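Local coordinates for protein serine protease (Arthrobacter nicotinovorans, PDB 3WY8) that probably cleaves peptide bonds as a trypsin-like serine protease with keratinolytic activity, at residues 1-13 with 130-144. Residues are numbered along the deposited sequence; the frame is centred on the assembly and turned at random.
Sequences VNQSETPVKHIGK and YPAASPFNGESLKSC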
ATOM      1  N   VAL A   1       4.650  14.531 -10.863  1.00 21.09           N
ATOM      2  CA  VAL A   1       5.892  15.121 -10.291  1.00 21.23           C
ATOM      3  C   VAL A   1       6.386  14.317  -9.084  1.00 21.05           C
ATOM      4  O   VAL A   1       5.589  13.814  -8.292  1.00 20.35           O
ATOM      5  CB  VAL A   1       5.706  16.626  -9.935  1.00 21.46           C
ATOM      6  CG1 VAL A   1       4.718  16.814  -8.801  1.00 22.32           C
ATOM      7  CG2 VAL A   1       7.042  17.267  -9.598  1.00 22.16           C
ATOM      8  N   ASN A   2       7.707  14.199  -8.970  1.00 21.06           N
ATOM      9  CA  ASN A   2       8.341  13.473  -7.878  1.00 21.20           C
ATOM     10  C   ASN A   2       8.829  14.439  -6.807  1.00 21.20           C
ATOM     11  O   ASN A   2       9.560  15.390  -7.103  1.00 21.07           O
ATOM     12  CB  ASN A   2       9.514  12.643  -8.403  1.00 21.18           C
ATOM     13  CG  ASN A   2       9.126  11.738  -9.561  1.00 21.62           C
ATOM     14  OD1 ASN A   2       8.055  11.127  -9.561  1.00 22.72           O
ATOM     15  ND2 ASN A   2      10.008  11.636 -10.550  1.00 23.02           N
ATOM     16  N   GLN A   3       8.428  14.201  -5.565  1.00 21.35           N
ATOM     17  CA  GLN A   3       8.831  15.089  -4.473  1.00 21.60           C
ATOM     18  C   GLN A   3       9.040  14.391  -3.138  1.00 21.01           C
ATOM     19  O   GLN A   3       8.548  13.279  -2.912  1.00 20.68           O
ATOM     20  CB  GLN A   3       7.873  16.284  -4.334  1.00 22.54           C
ATOM     21  CG  GLN A   3       6.408  15.942  -4.191  1.00 24.26           C
ATOM     22  CD  GLN A   3       5.479  17.123  -4.489  1.00 26.93           C
ATOM     23  OE1 GLN A   3       5.772  18.266  -4.148  1.00 29.14           O
ATOM     24  NE2 GLN A   3       4.347  16.836  -5.116  1.00 28.10           N
ATOM     25  N   SER A   4       9.797  15.055  -2.269  1.00 20.11           N
ATOM     26  CA  SER A   4       9.925  14.653  -0.880  1.00 19.89           C
ATOM     27  C   SER A   4       8.734  15.197  -0.103  1.00 19.65           C
ATOM     28  O   SER A   4       8.234  16.286  -0.403  1.00 20.33           O
ATOM     29  CB  SER A   4      11.234  15.181  -0.291  1.00 19.70           C
ATOM     30  OG  SER A   4      12.353  14.628  -0.967  1.00 19.92           O
ATOM     31  N   GLU A   5       8.287  14.433   0.886  1.00 19.18           N
ATOM     32  CA  GLU A   5       7.079  14.744   1.646  1.00 19.08           C
ATOM     33  C   GLU A   5       7.343  14.703   3.146  1.00 18.86           C
ATOM     34  O   GLU A   5       8.048  13.814   3.631  1.00 18.46           O
ATOM     35  CB  GLU A   5       5.982  13.721   1.319  1.00 19.08           C
ATOM     36  CG  GLU A   5       5.520  13.715  -0.135  1.00 19.73           C
ATOM     37  CD  GLU A   5       4.648  14.912  -0.490  1.00 20.55           C
ATOM     38  OE1 GLU A   5       4.178  15.622   0.428  1.00 22.11           O
ATOM     39  OE2 GLU A   5       4.431  15.139  -1.694  1.00 20.33           O
ATOM     40  N   THR A   6       6.780  15.656   3.889  1.00 19.20           N
ATOM     41  CA  THR A   6       6.797  15.539   5.347  1.00 19.66           C
ATOM     42  C   THR A   6       5.906  14.363   5.723  1.00 19.45           C
ATOM     43  O   THR A   6       4.969  14.044   4.978  1.00 19.24           O
ATOM     44  CB  THR A   6       6.303  16.806   6.081  1.00 20.07           C
ATOM     45  OG1 THR A   6       5.010  17.176   5.593  1.00 21.36           O
ATOM     46  CG2 THR A   6       7.274  17.940   5.888  1.00 20.63           C
ATOM     47  N   PRO A   7       6.196  13.711   6.865  1.00 19.55           N
ATOM     48  CA  PRO A   7       5.417  12.544   7.267  1.00 19.49           C
ATOM     49  C   PRO A   7       3.920  12.837   7.308  1.00 19.26           C
ATOM     50  O   PRO A   7       3.502  13.932   7.701  1.00 19.44           O
ATOM     51  CB  PRO A   7       5.939  12.245   8.673  1.00 19.72           C
ATOM     52  CG  PRO A   7       7.335  12.772   8.663  1.00 19.88           C
ATOM     53  CD  PRO A   7       7.263  14.013   7.839  1.00 19.52           C
ATOM     54  N   VAL A   8       3.133  11.861   6.877  1.00 18.93           N
ATOM     55  CA  VAL A   8       1.684  11.965   6.890  1.00 18.74           C
ATOM     56  C   VAL A   8       1.202  10.943   7.906  1.00 18.79           C
ATOM     57  O   VAL A   8       1.588   9.772   7.852  1.00 18.68           O
ATOM     58  CB  VAL A   8       1.088  11.696   5.486  1.00 18.44           C
ATOM     59  CG1 VAL A   8      -0.444  11.597   5.532  1.00 18.59           C
ATOM     60  CG2 VAL A   8       1.530  12.783   4.498  1.00 18.43           C
ATOM     61  N   LYS A   9       0.372  11.404   8.839  1.00 18.99           N
ATOM     62  CA  LYS A   9      -0.023  10.625  10.005  1.00 19.39           C
ATOM     63  C   LYS A   9      -0.498   9.213   9.660  1.00 19.01           C
ATOM     64  O   LYS A   9      -0.092   8.245  10.304  1.00 19.18           O
ATOM     65  CB  LYS A   9      -1.123  11.370  10.771  1.00 19.82           C
ATOM     66  CG  LYS A   9      -1.011  11.237  12.274  1.00 22.27           C
ATOM     67  CD  LYS A   9      -2.076  12.065  13.004  1.00 25.13           C
ATOM     68  CE  LYS A   9      -1.838  13.567  12.855  1.00 28.02           C
ATOM     69  NZ  LYS A   9      -2.844  14.375  13.614  1.00 30.18           N
ATOM     70  N   HIS A  10      -1.335   9.107   8.631  1.00 18.51           N
ATOM     71  CA  HIS A  10      -1.978   7.839   8.290  1.00 17.86           C
ATOM     72  C   HIS A  10      -1.168   6.941   7.340  1.00 17.59           C
ATOM     73  O   HIS A  10      -1.492   5.763   7.176  1.00 17.60           O
ATOM     74  CB  HIS A  10      -3.402   8.071   7.749  1.00 17.85           C
ATOM     75  CG  HIS A  10      -3.476   9.037   6.605  1.00 18.02           C
ATOM     76  ND1 HIS A  10      -3.202   8.675   5.304  1.00 18.17           N
ATOM     77  CD2 HIS A  10      -3.810  10.349   6.566  1.00 18.44           C
ATOM     78  CE1 HIS A  10      -3.360   9.723   4.513  1.00 18.57           C
ATOM     79  NE2 HIS A  10      -3.735  10.751   5.254  1.00 18.33           N
ATOM     80  N   ILE A  11      -0.122   7.499   6.730  1.00 17.13           N
ATOM     81  CA  ILE A  11       0.744   6.742   5.816  1.00 16.51           C
ATOM     82  C   ILE A  11       1.961   6.230   6.580  1.00 16.53           C
ATOM     83  O   ILE A  11       2.576   6.972   7.351  1.00 16.37           O
ATOM     84  CB  ILE A  11       1.225   7.599   4.614  1.00 16.44           C
ATOM     85  CG1 ILE A  11       0.039   8.242   3.889  1.00 16.08           C
ATOM     86  CG2 ILE A  11       2.075   6.753   3.645  1.00 16.37           C
ATOM     87  CD1 ILE A  11       0.434   9.146   2.727  1.00 15.00           C
ATOM     88  N   GLY A  12       2.313   4.968   6.359  1.00 16.23           N
ATOM     89  CA  GLY A  12       3.410   4.365   7.105  1.00 16.24           C
ATOM     90  C   GLY A  12       4.332   3.441   6.332  1.00 16.42           C
ATOM     91  O   GLY A  12       4.049   3.032   5.202  1.00 16.28           O
ATOM     92  N   LYS A  13       5.457   3.137   6.969  1.00 16.25           N
ATOM     93  CA  LYS A  13       6.418   2.168   6.476  1.00 16.38           C
ATOM     94  C   LYS A  13       6.097   0.815   7.097  1.00 16.69           C
ATOM     95  O   LYS A  13       5.685   0.742   8.260  1.00 16.80           O
ATOM     96  CB  LYS A  13       7.828   2.614   6.858  1.00 16.34           C
ATOM     97  CG  LYS A  13       8.957   1.821   6.193  1.00 16.13           C
ATOM     98  CD  LYS A  13      10.308   2.387   6.617  1.00 16.39           C
ATOM     99  CE  LYS A  13      11.473   1.556   6.085  1.00 16.37           C
ATOM    100  NZ  LYS A  13      11.701   1.723   4.623  1.00 15.29           N
ATOM    101  N   TYR A 130       7.643   4.755   0.829  1.00 15.14           N
ATOM    102  CA  TYR A 130       8.972   4.794   1.416  1.00 15.35           C
ATOM    103  C   TYR A 130       9.942   4.002   0.531  1.00 15.37           C
ATOM    104  O   TYR A 130      10.328   2.880   0.881  1.00 15.64           O
ATOM    105  CB  TYR A 130       8.936   4.208   2.830  1.00 15.29           C
ATOM    106  CG  TYR A 130       8.328   5.125   3.857  1.00 16.11           C
ATOM    107  CD1 TYR A 130       9.125   6.010   4.577  1.00 15.58           C
ATOM    108  CD2 TYR A 130       6.953   5.111   4.110  1.00 16.16           C
ATOM    109  CE1 TYR A 130       8.563   6.866   5.523  1.00 16.70           C
ATOM    110  CE2 TYR A 130       6.385   5.958   5.058  1.00 15.94           C
ATOM    111  CZ  TYR A 130       7.197   6.831   5.758  1.00 16.20           C
ATOM    112  OH  TYR A 130       6.646   7.674   6.697  1.00 17.55           O
ATOM    113  N   PRO A 131      10.342   4.578  -0.623  1.00 15.74           N
ATOM    114  CA  PRO A 131      11.265   3.845  -1.488  1.00 15.76           C
ATOM    115  C   PRO A 131      12.591   3.594  -0.777  1.00 16.38           C
ATOM    116  O   PRO A 131      13.100   4.487  -0.088  1.00 16.00           O
ATOM    117  CB  PRO A 131      11.448   4.777  -2.692  1.00 15.67           C
ATOM    118  CG  PRO A 131      11.101   6.138  -2.194  1.00 15.34           C
ATOM    119  CD  PRO A 131      10.034   5.922  -1.154  1.00 15.57           C
ATOM    120  N   ALA A 132      13.129   2.387  -0.941  1.00 16.95           N
ATOM    121  CA  ALA A 132      14.271   1.929  -0.155  1.00 17.84           C
ATOM    122  C   ALA A 132      15.473   1.501  -0.994  1.00 18.49           C
ATOM    123  O   ALA A 132      16.484   1.050  -0.452  1.00 18.67           O
ATOM    124  CB  ALA A 132      13.841   0.792   0.793  1.00 17.73           C
ATOM    125  N   ALA A 133      15.355   1.639  -2.312  1.00 19.22           N
ATOM    126  CA  ALA A 133      16.441   1.286  -3.227  1.00 19.65           C
ATOM    127  C   ALA A 133      17.014   2.527  -3.888  1.00 20.07           C
ATOM    128  O   ALA A 133      16.293   3.500  -4.135  1.00 19.67           O
ATOM    129  CB  ALA A 133      15.955   0.300  -4.279  1.00 19.79           C
ATOM    130  N   SER A 134      18.312   2.480  -4.181  1.00 20.79           N
ATOM    131  CA  SER A 134      19.017   3.580  -4.831  1.00 21.22           C
ATOM    132  C   SER A 134      18.167   4.185  -5.950  1.00 21.09           C
ATOM    133  O   SER A 134      17.629   3.440  -6.773  1.00 21.11           O
ATOM    134  CB  SER A 134      20.352   3.087  -5.390  1.00 21.41           C
ATOM    135  OG  SER A 134      21.101   4.178  -5.894  1.00 23.45           O
ATOM    136  N   PRO A 135      18.053   5.531  -5.995  1.00 21.14           N
ATOM    137  CA  PRO A 135      18.778   6.527  -5.191  1.00 21.00           C
ATOM    138  C   PRO A 135      18.233   6.796  -3.780  1.00 20.88           C
ATOM    139  O   PRO A 135      18.792   7.628  -3.059  1.00 21.16           O
ATOM    140  CB  PRO A 135      18.665   7.794  -6.038  1.00 21.39           C
ATOM    141  CG  PRO A 135      17.348   7.651  -6.731  1.00 21.36           C
ATOM    142  CD  PRO A 135      17.166   6.175  -6.987  1.00 21.18           C
ATOM    143  N   PHE A 136      17.172   6.090  -3.394  1.00 20.13           N
ATOM    144  CA  PHE A 136      16.537   6.275  -2.089  1.00 19.89           C
ATOM    145  C   PHE A 136      17.122   5.319  -1.043  1.00 19.98           C
ATOM    146  O   PHE A 136      17.825   4.362  -1.393  1.00 20.26           O
ATOM    147  CB  PHE A 136      15.022   6.082  -2.220  1.00 19.42           C
ATOM    148  CG  PHE A 136      14.377   7.007  -3.217  1.00 19.13           C
ATOM    149  CD1 PHE A 136      14.111   8.334  -2.885  1.00 19.48           C
ATOM    150  CD2 PHE A 136      14.025   6.548  -4.484  1.00 19.32           C
ATOM    151  CE1 PHE A 136      13.509   9.193  -3.804  1.00 19.57           C
ATOM    152  CE2 PHE A 136      13.421   7.399  -5.409  1.00 20.21           C
ATOM    153  CZ  PHE A 136      13.165   8.724  -5.067  1.00 19.57           C
ATOM    154  N   ASN A 137      16.838   5.579   0.234  1.00 19.63           N
ATOM    155  CA  ASN A 137      17.374   4.751   1.314  1.00 19.80           C
ATOM    156  C   ASN A 137      16.327   4.234   2.309  1.00 19.22           C
ATOM    157  O   ASN A 137      16.679   3.689   3.356  1.00 18.98           O
ATOM    158  CB  ASN A 137      18.516   5.477   2.043  1.00 20.24           C
ATOM    159  CG  ASN A 137      18.025   6.463   3.096  1.00 21.71           C
ATOM    160  OD1 ASN A 137      16.883   6.920   3.066  1.00 22.32           O
ATOM    161  ND2 ASN A 137      18.903   6.799   4.038  1.00 24.44           N
ATOM    162  N   GLY A 138      15.050   4.434   1.982  1.00 18.75           N
ATOM    163  CA  GLY A 138      13.936   3.873   2.749  1.00 18.37           C
ATOM    164  C   GLY A 138      13.482   4.657   3.959  1.00 18.37           C
ATOM    165  O   GLY A 138      12.494   4.300   4.596  1.00 18.19           O
ATOM    166  N   GLU A 139      14.184   5.741   4.269  1.00 18.37           N
ATOM    167  CA  GLU A 139      14.019   6.394   5.561  1.00 18.55           C
ATOM    168  C   GLU A 139      12.959   7.495   5.610  1.00 18.36           C
ATOM    169  O   GLU A 139      12.597   7.957   6.695  1.00 18.62           O
ATOM    170  CB  GLU A 139      15.370   6.919   6.056  1.00 18.78           C
ATOM    171  CG  GLU A 139      16.329   5.802   6.454  1.00 19.90           C
ATOM    172  CD  GLU A 139      15.837   5.034   7.665  1.00 21.81           C
ATOM    173  OE1 GLU A 139      16.097   5.484   8.795  1.00 24.00           O
ATOM    174  OE2 GLU A 139      15.194   3.980   7.491  1.00 23.64           O
ATOM    175  N   SER A 140      12.463   7.912   4.450  1.00 18.11           N
ATOM    176  CA  SER A 140      11.571   9.074   4.391  1.00 17.92           C
ATOM    177  C   SER A 140      10.477   8.941   3.337  1.00 17.37           C
ATOM    178  O   SER A 140      10.632   8.221   2.350  1.00 17.09           O
ATOM    179  CB  SER A 140      12.375  10.360   4.167  1.00 18.27           C
ATOM    180  OG  SER A 140      13.070  10.310   2.938  1.00 19.27           O
ATOM    181  N   LEU A 141       9.374   9.651   3.562  1.00 16.80           N
ATOM    182  CA  LEU A 141       8.222   9.623   2.665  1.00 16.22           C
ATOM    183  C   LEU A 141       8.473  10.406   1.375  1.00 16.09           C
ATOM    184  O   LEU A 141       8.947  11.543   1.411  1.00 16.17           O
ATOM    185  CB  LEU A 141       6.995  10.199   3.383  1.00 16.45           C
ATOM    186  CG  LEU A 141       5.639  10.047   2.693  1.00 15.71           C
ATOM    187  CD1 LEU A 141       5.234   8.574   2.590  1.00 16.46           C
ATOM    188  CD2 LEU A 141       4.590  10.846   3.448  1.00 15.96           C
ATOM    189  N   LYS A 142       8.137   9.783   0.244  1.00 15.72           N
ATOM    190  CA  LYS A 142       8.231  10.411  -1.070  1.00 15.90           C
ATOM    191  C   LYS A 142       6.896  10.288  -1.782  1.00 16.20           C
ATOM    192  O   LYS A 142       6.031   9.517  -1.356  1.00 16.03           O
ATOM    193  CB  LYS A 142       9.329   9.753  -1.920  1.00 15.78           C
ATOM    194  CG  LYS A 142      10.689   9.640  -1.232  1.00 15.87           C
ATOM    195  CD  LYS A 142      11.276  10.993  -0.887  1.00 16.65           C
ATOM    196  CE  LYS A 142      12.659  10.842  -0.288  1.00 17.72           C
ATOM    197  NZ  LYS A 142      13.169  12.148   0.237  1.00 19.70           N
ATOM    198  N   SER A 143       6.729  11.054  -2.857  1.00 16.41           N
ATOM    199  CA  SER A 143       5.516  10.953  -3.662  1.00 17.05           C
ATOM    200  C   SER A 143       5.781  11.042  -5.161  1.00 17.44           C
ATOM    201  O   SER A 143       6.844  11.501  -5.599  1.00 17.33           O
ATOM    202  CB  SER A 143       4.491  12.008  -3.239  1.00 17.00           C
ATOM    203  OG  SER A 143       4.930  13.316  -3.567  1.00 17.62           O
ATOM    204  N   CYS A 144       4.803  10.565  -5.925  1.00 17.63           N
ATOM    205  CA  CYS A 144       4.734  10.736  -7.369  1.00 18.71           C
ATOM    206  C   CYS A 144       3.320  11.176  -7.704  1.00 18.51           C
ATOM    207  O   CYS A 144       2.397  10.963  -6.917  1.00 18.30           O
ATOM    208  CB  CYS A 144       5.001   9.414  -8.080  1.00 19.39           C
ATOM    209  SG  CYS A 144       6.633   8.720  -7.842  1.00 23.11           S
TER
HETATM  210  O   HOH W   1       4.161  14.197  -6.076  1.00 23.00           O
HETATM  211  O   HOH W   2       4.193   9.235   6.572  1.00 16.24           O
HETATM  212  O   HOH W   3       9.758   0.930   2.851  1.00 17.26           O
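Bent at chi2 (-74°), the side chain of Glu-5 turns its carboxylate onto Ser-143. The contact spans the two beta barrels of the trypsin-like fold. Glu-5 OE2 accepts from Ser-143 OG at 2.7 Å through its anti lone pair, the one away from the other carboxylate oxygen. OE2 also forms a salt bridge with Lys-126 of strand 124-129, so one oxygen serves two partners. The N-terminal segment pairs through strand 3-4 with strand 142-150 of one sheet, then turns at Val-8 to Ile-11 into strand 11-18 of the six-stranded barrel. Gln-3 and Ser-143 form an antiparallel hydrogen-bonded pair. Glu-5 N to Leu-141 O, 3.0 Å, continues the pairing past Ser-4 and Lys-142. That pair is non-hydrogen-bonded in its backbone, but Lys-142 NZ reaches Ser-4 OG at 2.9 Å. A water beside the strands donates to Val-1 O and Ser-143 OG and accepts from Gln-3 NE2.

Leu-141 fills the bend of the N-terminal segment. Its CD2 meets Val-8 CG2 at 3.8 Å, and its CD1 meets Ile-11 CG2, with the Ile-11 and Leu-141 side chains at about a right angle. The Tyr-130 ring lies between Lys-13 CB on one face, 3.9 Å from the ring centroid in a CH-pi contact, and Leu-141 CA on the opposite face. Tyr-130 OH hydrogen-bonds to Tyr-62 O. It also accepts from a water that also binds Val-8 N and Ile-11 O. Lys-13 runs extended past the ring and bends only at chi4 (73°). This brings its NZ to Gly-138 O at 2.7 Å, tilted 22° from the carbonyl plane, while a water links the same NZ to Tyr-130 O.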